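Reticulocyte binding protein (PDB 3FAW) is a cell-wall-anchored pullulanase of group B Streptococcus that probably hydrolyses alpha-1,6-glucosidic bonds in pullulan and related branched glucans. Local coordinates at residues A[598-603]-A[804-809]; A[734-739]-A[752-757]; A[593-598]-A[684-689]; A[775-780]-A[808-813]. All coordinates share one frame; numbering follows the deposited sequence.

Contact 1 of 4, residues A[598-603]-A[804-809]; sequences HRRLRL and DPLTAI
Leu806 lays its branched end over the guanidinium of Arg600. Its CD2 stands 3.8 Å above the guanidinium plane, over the centre of the group, and CD1 lies 3.9 Å from Arg600 NE. Leu806 is the first residue of a G1 beta bulge: together with Thr807 it faces Asn754 on the neighbouring strand. The contact joins helix 590-609 of the alpha/beta barrel to the C-terminal antiparallel sheet. The bulge gives Leu806 positive backbone angles (phi 50°, psi 49°), and its CB points at the helix. The extended Arg600 chain, from CG to NE, carries the guanidinium to the leucine methyls. A salt bridge from NE to Asp596 and a hydrogen bond from NH1 to the carbonyl of Ile537 hold that end in place.

One helical turn along, Leu603 fills the other half of the contact. Its CD1 lies 4.0 Å from Leu806 CA. Its CD2 presses on the start of strand 807-813, with Ala808 CB 3.7 Å from Leu603 CD2. Ala755 borders the same leucine. Arg599 offers mainly its CB, 4.1 Å from Leu806 CB, while its guanidinium lies clear of this leucine. Beside it a water bridges the two backbones, donating to Arg599 O at 2.9 Å and to Leu806 O at 2.8 Å.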
# COMPACT_ATOMS: atom_id res chain seq x y z
N HIS A 598 2.17 -13.38 25.34
CA HIS A 598 3.35 -12.55 25.06
C HIS A 598 4.63 -13.36 24.90
O HIS A 598 5.51 -12.99 24.13
CB HIS A 598 3.52 -11.47 26.14
CG HIS A 598 2.60 -10.31 25.98
ND1 HIS A 598 1.25 -10.39 26.24
CD2 HIS A 598 2.82 -9.03 25.57
CE1 HIS A 598 0.68 -9.22 26.01
NE2 HIS A 598 1.62 -8.38 25.60
N ARG A 599 4.75 -14.47 25.64
CA ARG A 599 5.89 -15.38 25.45
C ARG A 599 5.92 -15.89 24.01
O ARG A 599 6.97 -15.91 23.38
CB ARG A 599 5.83 -16.54 26.46
CG ARG A 599 6.32 -16.15 27.84
CD ARG A 599 6.21 -17.29 28.84
NE ARG A 599 6.48 -16.82 30.20
CZ ARG A 599 6.42 -17.57 31.30
NH1 ARG A 599 6.09 -18.86 31.22
NH2 ARG A 599 6.70 -17.03 32.48
N ARG A 600 4.75 -16.27 23.50
CA ARG A 600 4.61 -16.70 22.10
C ARG A 600 4.81 -15.56 21.11
O ARG A 600 5.40 -15.75 20.05
CB ARG A 600 3.24 -17.34 21.89
CG ARG A 600 3.05 -18.64 22.66
CD ARG A 600 1.62 -19.15 22.58
NE ARG A 600 1.44 -20.40 23.31
CZ ARG A 600 1.78 -21.61 22.85
NH1 ARG A 600 2.33 -21.76 21.66
NH2 ARG A 600 1.56 -22.69 23.60
N LEU A 601 4.31 -14.37 21.45
CA LEU A 601 4.49 -13.18 20.61
C LEU A 601 5.97 -12.86 20.42
O LEU A 601 6.41 -12.55 19.32
CB LEU A 601 3.75 -11.99 21.24
CG LEU A 601 3.62 -10.70 20.42
CD1 LEU A 601 2.47 -9.86 20.96
CD2 LEU A 601 4.91 -9.89 20.41
N ARG A 602 6.73 -12.95 21.51
CA ARG A 602 8.16 -12.65 21.48
C ARG A 602 8.94 -13.64 20.61
O ARG A 602 9.92 -13.27 19.96
CB ARG A 602 8.73 -12.61 22.90
CG ARG A 602 8.32 -11.37 23.67
CD ARG A 602 8.99 -11.27 25.03
NE ARG A 602 8.31 -12.05 26.07
CZ ARG A 602 7.69 -11.55 27.14
NH1 ARG A 602 7.62 -10.24 27.37
NH2 ARG A 602 7.12 -12.38 28.01
N LEU A 603 8.49 -14.90 20.58
CA LEU A 603 9.07 -15.90 19.67
C LEU A 603 8.90 -15.49 18.21
O LEU A 603 9.83 -15.60 17.43
CB LEU A 603 8.45 -17.28 19.90
CG LEU A 603 8.71 -17.95 21.25
CD1 LEU A 603 8.15 -19.36 21.23
CD2 LEU A 603 10.20 -17.95 21.61
N ASP A 804 13.96 -24.05 27.93
CA ASP A 804 12.63 -23.96 28.54
C ASP A 804 11.53 -23.83 27.48
O ASP A 804 11.79 -23.35 26.38
CB ASP A 804 12.55 -22.75 29.48
CG ASP A 804 13.13 -23.01 30.86
OD1 ASP A 804 13.98 -23.91 31.02
OD2 ASP A 804 12.74 -22.28 31.79
N PRO A 805 10.30 -24.23 27.81
CA PRO A 805 9.18 -24.02 26.88
C PRO A 805 8.94 -22.54 26.56
O PRO A 805 9.18 -21.67 27.41
CB PRO A 805 7.98 -24.60 27.62
CG PRO A 805 8.39 -24.70 29.05
CD PRO A 805 9.86 -24.90 29.05
N LEU A 806 8.49 -22.26 25.34
CA LEU A 806 8.19 -20.90 24.89
C LEU A 806 9.34 -19.91 25.15
O LEU A 806 9.12 -18.82 25.69
CB LEU A 806 6.89 -20.41 25.54
CG LEU A 806 5.68 -21.33 25.38
CD1 LEU A 806 4.42 -20.64 25.86
CD2 LEU A 806 5.52 -21.78 23.92
N THR A 807 10.55 -20.31 24.77
CA THR A 807 11.76 -19.53 25.03
C THR A 807 12.63 -19.43 23.77
O THR A 807 12.78 -20.40 23.03
CB THR A 807 12.59 -20.15 26.17
OG1 THR A 807 11.80 -20.23 27.36
CG2 THR A 807 13.86 -19.34 26.45
N ALA A 808 13.18 -18.23 23.54
CA ALA A 808 14.13 -18.01 22.45
C ALA A 808 15.52 -17.75 23.04
O ALA A 808 15.65 -16.94 23.95
CB ALA A 808 13.69 -16.83 21.58
N ILE A 809 16.53 -18.43 22.51
CA ILE A 809 17.91 -18.22 22.93
C ILE A 809 18.80 -17.89 21.72
O ILE A 809 18.76 -18.58 20.71
CB ILE A 809 18.51 -19.46 23.64
CG1 ILE A 809 17.59 -19.96 24.76
CG2 ILE A 809 19.88 -19.14 24.22
CD1 ILE A 809 17.46 -19.00 25.92
O HOH W 1 9.35 -16.10 25.00

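Contact 2 of 4, residues A[734-739]-A[752-757]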
# COMPACT_ATOMS: atom_id res chain seq x y z
N ASP A 734 7.54 -30.08 13.47
CA ASP A 734 7.83 -29.84 14.89
C ASP A 734 7.56 -28.39 15.32
O ASP A 734 7.12 -27.57 14.51
CB ASP A 734 9.28 -30.23 15.19
CG ASP A 734 9.42 -31.00 16.50
OD1 ASP A 734 8.74 -30.62 17.48
OD2 ASP A 734 10.21 -31.97 16.55
N LEU A 735 7.79 -28.12 16.61
CA LEU A 735 7.56 -26.81 17.23
C LEU A 735 8.83 -26.19 17.81
O LEU A 735 8.77 -25.16 18.48
CB LEU A 735 6.52 -26.94 18.35
CG LEU A 735 5.11 -27.37 17.96
CD1 LEU A 735 4.30 -27.73 19.19
CD2 LEU A 735 4.42 -26.28 17.16
N VAL A 736 9.98 -26.81 17.55
CA VAL A 736 11.27 -26.23 17.93
C VAL A 736 12.16 -26.16 16.69
O VAL A 736 12.10 -27.04 15.83
CB VAL A 736 11.97 -27.03 19.06
CG1 VAL A 736 11.99 -28.50 18.75
CG2 VAL A 736 13.40 -26.51 19.30
N ILE A 737 12.95 -25.09 16.58
CA ILE A 737 13.90 -24.94 15.48
C ILE A 737 15.13 -24.16 15.94
O ILE A 737 15.04 -23.30 16.82
CB ILE A 737 13.24 -24.25 14.24
CG1 ILE A 737 14.10 -24.46 12.99
CG2 ILE A 737 13.01 -22.76 14.49
CD1 ILE A 737 13.40 -24.06 11.71
N ALA A 738 16.27 -24.48 15.35
CA ALA A 738 17.52 -23.76 15.63
C ALA A 738 18.33 -23.62 14.36
O ALA A 738 18.41 -24.55 13.56
CB ALA A 738 18.32 -24.48 16.70
N TYR A 739 18.93 -22.45 14.17
CA TYR A 739 19.76 -22.18 12.99
C TYR A 739 20.95 -21.29 13.29
O TYR A 739 20.92 -20.48 14.21
CB TYR A 739 18.93 -21.56 11.85
CG TYR A 739 18.00 -20.44 12.26
CD1 TYR A 739 18.36 -19.10 12.11
CD2 TYR A 739 16.75 -20.73 12.79
CE1 TYR A 739 17.49 -18.08 12.47
CE2 TYR A 739 15.88 -19.73 13.16
CZ TYR A 739 16.24 -18.41 13.00
OH TYR A 739 15.35 -17.42 13.38
N PHE A 752 17.97 -20.12 18.64
CA PHE A 752 17.17 -21.27 19.08
C PHE A 752 15.77 -20.80 19.47
O PHE A 752 15.64 -19.88 20.27
CB PHE A 752 17.82 -21.93 20.30
CG PHE A 752 19.23 -22.40 20.07
CD1 PHE A 752 19.49 -23.72 19.71
CD2 PHE A 752 20.30 -21.53 20.23
CE1 PHE A 752 20.79 -24.15 19.51
CE2 PHE A 752 21.60 -21.96 20.02
CZ PHE A 752 21.84 -23.27 19.66
N VAL A 753 14.74 -21.43 18.90
CA VAL A 753 13.35 -21.11 19.24
C VAL A 753 12.59 -22.38 19.64
O VAL A 753 12.24 -23.19 18.78
CB VAL A 753 12.60 -20.45 18.06
CG1 VAL A 753 11.12 -20.27 18.38
CG2 VAL A 753 13.24 -19.10 17.71
N ASN A 754 12.38 -22.56 20.94
CA ASN A 754 11.50 -23.61 21.44
C ASN A 754 10.08 -23.07 21.58
O ASN A 754 9.75 -22.43 22.58
CB ASN A 754 11.99 -24.18 22.77
CG ASN A 754 11.15 -25.37 23.25
OD1 ASN A 754 10.32 -25.90 22.51
ND2 ASN A 754 11.36 -25.79 24.49
N ALA A 755 9.25 -23.33 20.58
CA ALA A 755 7.84 -22.94 20.62
C ALA A 755 6.95 -24.04 21.21
O ALA A 755 5.73 -23.92 21.20
CB ALA A 755 7.35 -22.57 19.21
N ASP A 756 7.57 -25.11 21.72
CA ASP A 756 6.83 -26.20 22.36
C ASP A 756 6.45 -25.80 23.78
O ASP A 756 7.08 -24.93 24.39
CB ASP A 756 7.67 -27.48 22.38
CG ASP A 756 6.83 -28.75 22.53
OD1 ASP A 756 5.61 -28.65 22.78
OD2 ASP A 756 7.38 -29.85 22.38
N SER A 757 5.41 -26.44 24.29
CA SER A 757 4.88 -26.19 25.63
C SER A 757 5.56 -27.05 26.71
O SER A 757 5.13 -27.06 27.86
CB SER A 757 3.36 -26.42 25.64
OG SER A 757 3.04 -27.70 25.13
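Ala738 CB sits 3.3 Å from Phe752 CD1, set obliquely to the ring. The two residues form a non-hydrogen-bonded pair in the antiparallel beta hairpin of strands 736-742 and 748-754. Next along, Ile737 and Val753 form the hydrogen-bonded pair. Val753 N reaches Ile737 O at 2.8 Å, nearly in line with the carbonyl bond. The return bond, Ile737 N to Val753 O, is 3.0 Å long and tilted 26° from the carbonyl plane. Val753 O also takes a CA-H contact from Val736, and Val736 CG2 lies 3.6 Å from Val753 O.

Beyond the strand ends the pairing runs on once more. Ala755 N donates to Leu735 O in its carbonyl plane, but the N-H is bent. Leu735 then passes across Asp756 at about a right angle, its CD1 3.9 Å from Asp756 OD1.

A second shell sets this end of the hairpin. Asn754 CG is trans to the backbone nitrogen (chi1 -175°). From there OD1 accepts Asp756 N at 3.0 Å from above the amide plane and closes an Asx turn. Asn754 ND2 is held by the carbonyls of Ile803 and Lys758. Val753, on the opposite face of the sheet from Phe752, packs on Leu603 and Met607 of helix 590-609. Arg760 NH1 forms salt bridges to both Asp734 and Asp756, which probably offsets their like charges. Asp734 OD1 also accepts Leu735 N at 2.8 Å, through its anti lone pair.

Contact 3 of 4, residues A[593-598]-A[684-689]; sequences AEEDIH and HPISTK
The imidazole of His598 carries Ile686 CG2 on one face. That methyl lies 3.7 Å from the ring centroid and 19° off the ring normal, a CH-pi contact, and it is shifted toward the rim on the CG side. At the rim His598 ND1 donates to Glu594 O at 2.9 Å, with the acceptor somewhat out of the ring plane. NE2 has a weak bond to the carbonyl of Tyr623. The ND1 bond, with the weak one at NE2, probably limits rotation of the ring. Glu594 O also accepts His598 N, and the two donors come from opposite faces of the carbonyl plane.

The segments belong to helices 590-609 and 685-703, which run side by side in the outer layer of the alpha/beta barrel. Their short segments are almost parallel, 6° apart, with axes 10.3 Å from each other at closest. At this spacing Ile686 packs against Glu594, Glu595 and His598.

Ile686 CD1 lies 3.5 Å from Glu594 CG, in the aliphatic part of that side chain. The Glu594 chain is extended beyond CG and crosses the isoleucine obliquely. Glu595 bends at chi2 (69°), which brings its OE1 to 3.5 Å from Ile686 CG1. Ser687 lies near NE2 of the histidine, while its hydroxyl bonds to the carbonyl of Ala677. A water joins Glu595 OE2, at 2.6 Å, to Lys689 NZ. Lys689 NZ has a salt bridge to Asp781 as well.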
# COMPACT_ATOMS: atom_id res chain seq x y z
N ALA A 593 -4.33 -15.43 30.56
CA ALA A 593 -3.21 -15.98 29.78
C ALA A 593 -2.36 -14.92 29.08
O ALA A 593 -1.68 -15.22 28.10
CB ALA A 593 -3.75 -16.99 28.76
N GLU A 594 -2.38 -13.69 29.60
CA GLU A 594 -1.59 -12.58 29.03
C GLU A 594 -0.10 -12.92 28.90
O GLU A 594 0.53 -12.61 27.88
CB GLU A 594 -1.76 -11.32 29.89
CG GLU A 594 -0.80 -10.17 29.55
CD GLU A 594 -1.23 -8.84 30.16
OE1 GLU A 594 -1.84 -8.84 31.25
OE2 GLU A 594 -0.97 -7.79 29.53
N GLU A 595 0.45 -13.55 29.93
CA GLU A 595 1.87 -13.87 29.99
C GLU A 595 2.28 -14.90 28.93
O GLU A 595 3.30 -14.74 28.26
CB GLU A 595 2.21 -14.37 31.40
CG GLU A 595 3.67 -14.76 31.64
CD GLU A 595 4.61 -13.57 31.65
OE1 GLU A 595 4.14 -12.42 31.57
OE2 GLU A 595 5.83 -13.80 31.74
N ASP A 596 1.48 -15.95 28.77
CA ASP A 596 1.75 -16.98 27.78
C ASP A 596 1.67 -16.41 26.36
O ASP A 596 2.54 -16.66 25.53
CB ASP A 596 0.78 -18.15 27.93
CG ASP A 596 1.12 -19.32 27.03
OD1 ASP A 596 2.24 -19.86 27.16
OD2 ASP A 596 0.28 -19.71 26.20
N ILE A 597 0.62 -15.63 26.11
CA ILE A 597 0.42 -15.01 24.80
C ILE A 597 1.64 -14.18 24.40
O ILE A 597 2.10 -14.27 23.27
CB ILE A 597 -0.88 -14.15 24.78
CG1 ILE A 597 -2.12 -15.05 24.88
CG2 ILE A 597 -0.95 -13.32 23.50
CD1 ILE A 597 -3.41 -14.30 25.19
N HIS A 598 2.17 -13.38 25.34
CA HIS A 598 3.35 -12.55 25.06
C HIS A 598 4.63 -13.36 24.90
O HIS A 598 5.51 -12.99 24.13
CB HIS A 598 3.52 -11.47 26.14
CG HIS A 598 2.60 -10.31 25.98
ND1 HIS A 598 1.25 -10.39 26.24
CD2 HIS A 598 2.82 -9.03 25.57
CE1 HIS A 598 0.68 -9.22 26.01
NE2 HIS A 598 1.62 -8.38 25.60
N HIS A 684 1.93 -1.57 33.25
CA HIS A 684 1.87 -2.64 32.25
C HIS A 684 3.24 -3.31 32.07
O HIS A 684 3.90 -3.11 31.04
CB HIS A 684 1.37 -2.07 30.91
CG HIS A 684 0.05 -1.38 31.00
ND1 HIS A 684 -0.07 -0.07 31.41
CD2 HIS A 684 -1.21 -1.81 30.74
CE1 HIS A 684 -1.35 0.28 31.39
NE2 HIS A 684 -2.06 -0.76 30.99
N PRO A 685 3.66 -4.12 33.06
CA PRO A 685 4.99 -4.74 33.02
C PRO A 685 5.19 -5.81 31.93
O PRO A 685 6.31 -5.98 31.46
CB PRO A 685 5.11 -5.37 34.42
CG PRO A 685 3.72 -5.60 34.85
CD PRO A 685 2.92 -4.48 34.28
N ILE A 686 4.12 -6.51 31.53
CA ILE A 686 4.22 -7.56 30.51
C ILE A 686 4.44 -6.99 29.09
O ILE A 686 5.32 -7.45 28.36
CB ILE A 686 2.98 -8.48 30.52
CG1 ILE A 686 2.88 -9.22 31.86
CG2 ILE A 686 3.04 -9.49 29.38
CD1 ILE A 686 1.62 -10.05 32.03
N SER A 687 3.64 -6.00 28.71
CA SER A 687 3.74 -5.38 27.39
C SER A 687 5.01 -4.53 27.24
O SER A 687 5.57 -4.45 26.15
CB SER A 687 2.50 -4.53 27.10
OG SER A 687 2.36 -3.47 28.03
N THR A 688 5.44 -3.89 28.32
CA THR A 688 6.68 -3.11 28.31
C THR A 688 7.92 -4.02 28.25
O THR A 688 8.92 -3.67 27.62
CB THR A 688 6.78 -2.13 29.51
OG1 THR A 688 6.61 -2.83 30.75
CG2 THR A 688 5.71 -1.04 29.39
N LYS A 689 7.85 -5.19 28.89
CA LYS A 689 8.91 -6.20 28.75
C LYS A 689 9.00 -6.69 27.31
O LYS A 689 10.09 -6.87 26.78
CB LYS A 689 8.66 -7.39 29.69
CG LYS A 689 9.74 -8.47 29.61
CD LYS A 689 9.59 -9.48 30.74
CE LYS A 689 10.62 -10.59 30.64
NZ LYS A 689 10.41 -11.64 31.67
O HOH W 2 8.16 -13.39 30.65

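Contact 4 of 4, residues A[775-780]-A[808-813]; sequences QVIVDA and AIVIKV
Val810 O is gripped by two consecutive backbone N-H groups. Ile777 N reaches it at 2.9 Å, nearly end-on to the carbonyl. Val778 N adds a straight but weak bond of 3.3 Å. A CA-H contact from Val776 completes the set. Val810 N answers with a bond to Val778 O at 3.0 Å, well tilted from the carbonyl plane. Farther along, Gln775 and Lys812 exchange two bonds of regular antiparallel pairing.

Ile777 and Val778 both face Val810, which makes a classic beta bulge in strand 775-778. This is an outermost strand of the antiparallel sheet in the C-terminal domain. The two strand segments meet at 135°.

Val778 and Val810 bring their branch carbons together, with Val778 CB 3.6 Å from Val810 CB. In Ile777, the extra residue of the bulge, a chi1 of 64° leaves CG1 flanked by both backbone neighbours of CA. It also turns Ile777 CG1 toward Val810 CG1, 4.0 Å away. Tyr693 and Leu700 of helix 685-703 cover Val778, and Leu700 also meets Ile777.

On the other face Val776 CG1 lies 4.0 Å from Ile809 CG2. Phe796 packs on Val776 and Ile811 there, while Val794 meets Ile809. At the strand end Ile809 CD1 lies 3.8 Å from Asp779 CA. The carboxylate of Asp779 turns to other partners: OD1 accepts the backbone N of Asp781 and of Gln782.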
# COMPACT_ATOMS: atom_id res chain seq x y z
N GLN A 775 28.63 -16.74 24.04
CA GLN A 775 27.92 -15.91 25.01
C GLN A 775 26.44 -15.84 24.65
O GLN A 775 26.10 -15.73 23.47
CB GLN A 775 28.49 -14.49 25.00
CG GLN A 775 29.99 -14.40 25.29
CD GLN A 775 30.61 -13.07 24.86
OE1 GLN A 775 30.22 -12.49 23.84
NE2 GLN A 775 31.58 -12.59 25.63
N VAL A 776 25.58 -15.90 25.65
CA VAL A 776 24.14 -15.74 25.45
C VAL A 776 23.78 -14.25 25.41
O VAL A 776 23.98 -13.54 26.40
CB VAL A 776 23.32 -16.41 26.58
CG1 VAL A 776 21.81 -16.27 26.30
CG2 VAL A 776 23.71 -17.87 26.72
N ILE A 777 23.26 -13.79 24.27
CA ILE A 777 22.84 -12.38 24.13
C ILE A 777 21.32 -12.19 24.07
O ILE A 777 20.82 -11.07 24.27
CB ILE A 777 23.54 -11.69 22.93
CG1 ILE A 777 23.15 -12.33 21.60
CG2 ILE A 777 25.06 -11.73 23.12
CD1 ILE A 777 23.55 -11.50 20.40
N VAL A 778 20.58 -13.26 23.80
CA VAL A 778 19.12 -13.27 23.94
C VAL A 778 18.71 -14.46 24.79
O VAL A 778 19.14 -15.58 24.55
CB VAL A 778 18.40 -13.34 22.56
CG1 VAL A 778 16.88 -13.39 22.74
CG2 VAL A 778 18.79 -12.17 21.69
N ASP A 779 17.88 -14.20 25.80
CA ASP A 779 17.34 -15.28 26.63
C ASP A 779 15.83 -15.09 26.80
O ASP A 779 15.21 -14.37 26.02
CB ASP A 779 18.11 -15.39 27.97
CG ASP A 779 17.75 -14.30 28.97
OD1 ASP A 779 17.01 -13.36 28.63
OD2 ASP A 779 18.24 -14.39 30.11
N ALA A 780 15.24 -15.73 27.81
CA ALA A 780 13.79 -15.65 28.04
C ALA A 780 13.31 -14.26 28.49
O ALA A 780 12.15 -13.90 28.27
CB ALA A 780 13.37 -16.71 29.06
N ALA A 808 13.18 -18.23 23.54
CA ALA A 808 14.13 -18.01 22.45
C ALA A 808 15.52 -17.75 23.04
O ALA A 808 15.65 -16.94 23.95
CB ALA A 808 13.69 -16.83 21.58
N ILE A 809 16.53 -18.43 22.51
CA ILE A 809 17.91 -18.22 22.93
C ILE A 809 18.80 -17.89 21.72
O ILE A 809 18.76 -18.58 20.71
CB ILE A 809 18.51 -19.46 23.64
CG1 ILE A 809 17.59 -19.96 24.76
CG2 ILE A 809 19.88 -19.14 24.22
CD1 ILE A 809 17.46 -19.00 25.92
N VAL A 810 19.60 -16.83 21.84
CA VAL A 810 20.60 -16.51 20.82
C VAL A 810 21.99 -16.51 21.45
O VAL A 810 22.22 -15.84 22.45
CB VAL A 810 20.35 -15.16 20.11
CG1 VAL A 810 21.45 -14.89 19.08
CG2 VAL A 810 18.98 -15.15 19.43
N ILE A 811 22.90 -17.28 20.85
CA ILE A 811 24.29 -17.35 21.28
C ILE A 811 25.21 -16.73 20.22
O ILE A 811 24.98 -16.91 19.03
CB ILE A 811 24.74 -18.81 21.55
CG1 ILE A 811 23.79 -19.49 22.54
CG2 ILE A 811 26.15 -18.84 22.10
CD1 ILE A 811 24.17 -20.93 22.87
N LYS A 812 26.23 -16.01 20.68
CA LYS A 812 27.26 -15.45 19.81
C LYS A 812 28.63 -16.03 20.16
O LYS A 812 29.00 -16.08 21.34
CB LYS A 812 27.32 -13.92 19.97
CG LYS A 812 28.39 -13.23 19.13
CD LYS A 812 28.71 -11.85 19.67
CE LYS A 812 29.82 -11.18 18.88
NZ LYS A 812 30.19 -9.85 19.46
N VAL A 813 29.36 -16.47 19.14
CA VAL A 813 30.76 -16.87 19.30
C VAL A 813 31.65 -15.89 18.53
O VAL A 813 31.65 -15.88 17.30
CB VAL A 813 31.00 -18.31 18.79
CG1 VAL A 813 32.48 -18.69 18.93
CG2 VAL A 813 30.11 -19.29 19.55

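All four contacts lie on one side of the chain's centre, where the barrel meets the C-terminal sheet. Contacts 1 and 3 both use helix 590-609, share His598 and have centres 11 Å apart. Contacts 1 and 4 share the start of strand 807-813. Contact 2 is 9 Å from contact 1, between centres, and its strand 748-754 pairs with 807-813. Contacts 3 and 4 are farthest apart, at 21 Å between centres. Along the chain contact 3 closes first, followed by contact 2 and then contact 4. Contact 1 spans contact 2. Contacts 2 and 4 thus lie within the sheet, while contact 1 joins that sheet to a barrel helix some 200 residues earlier.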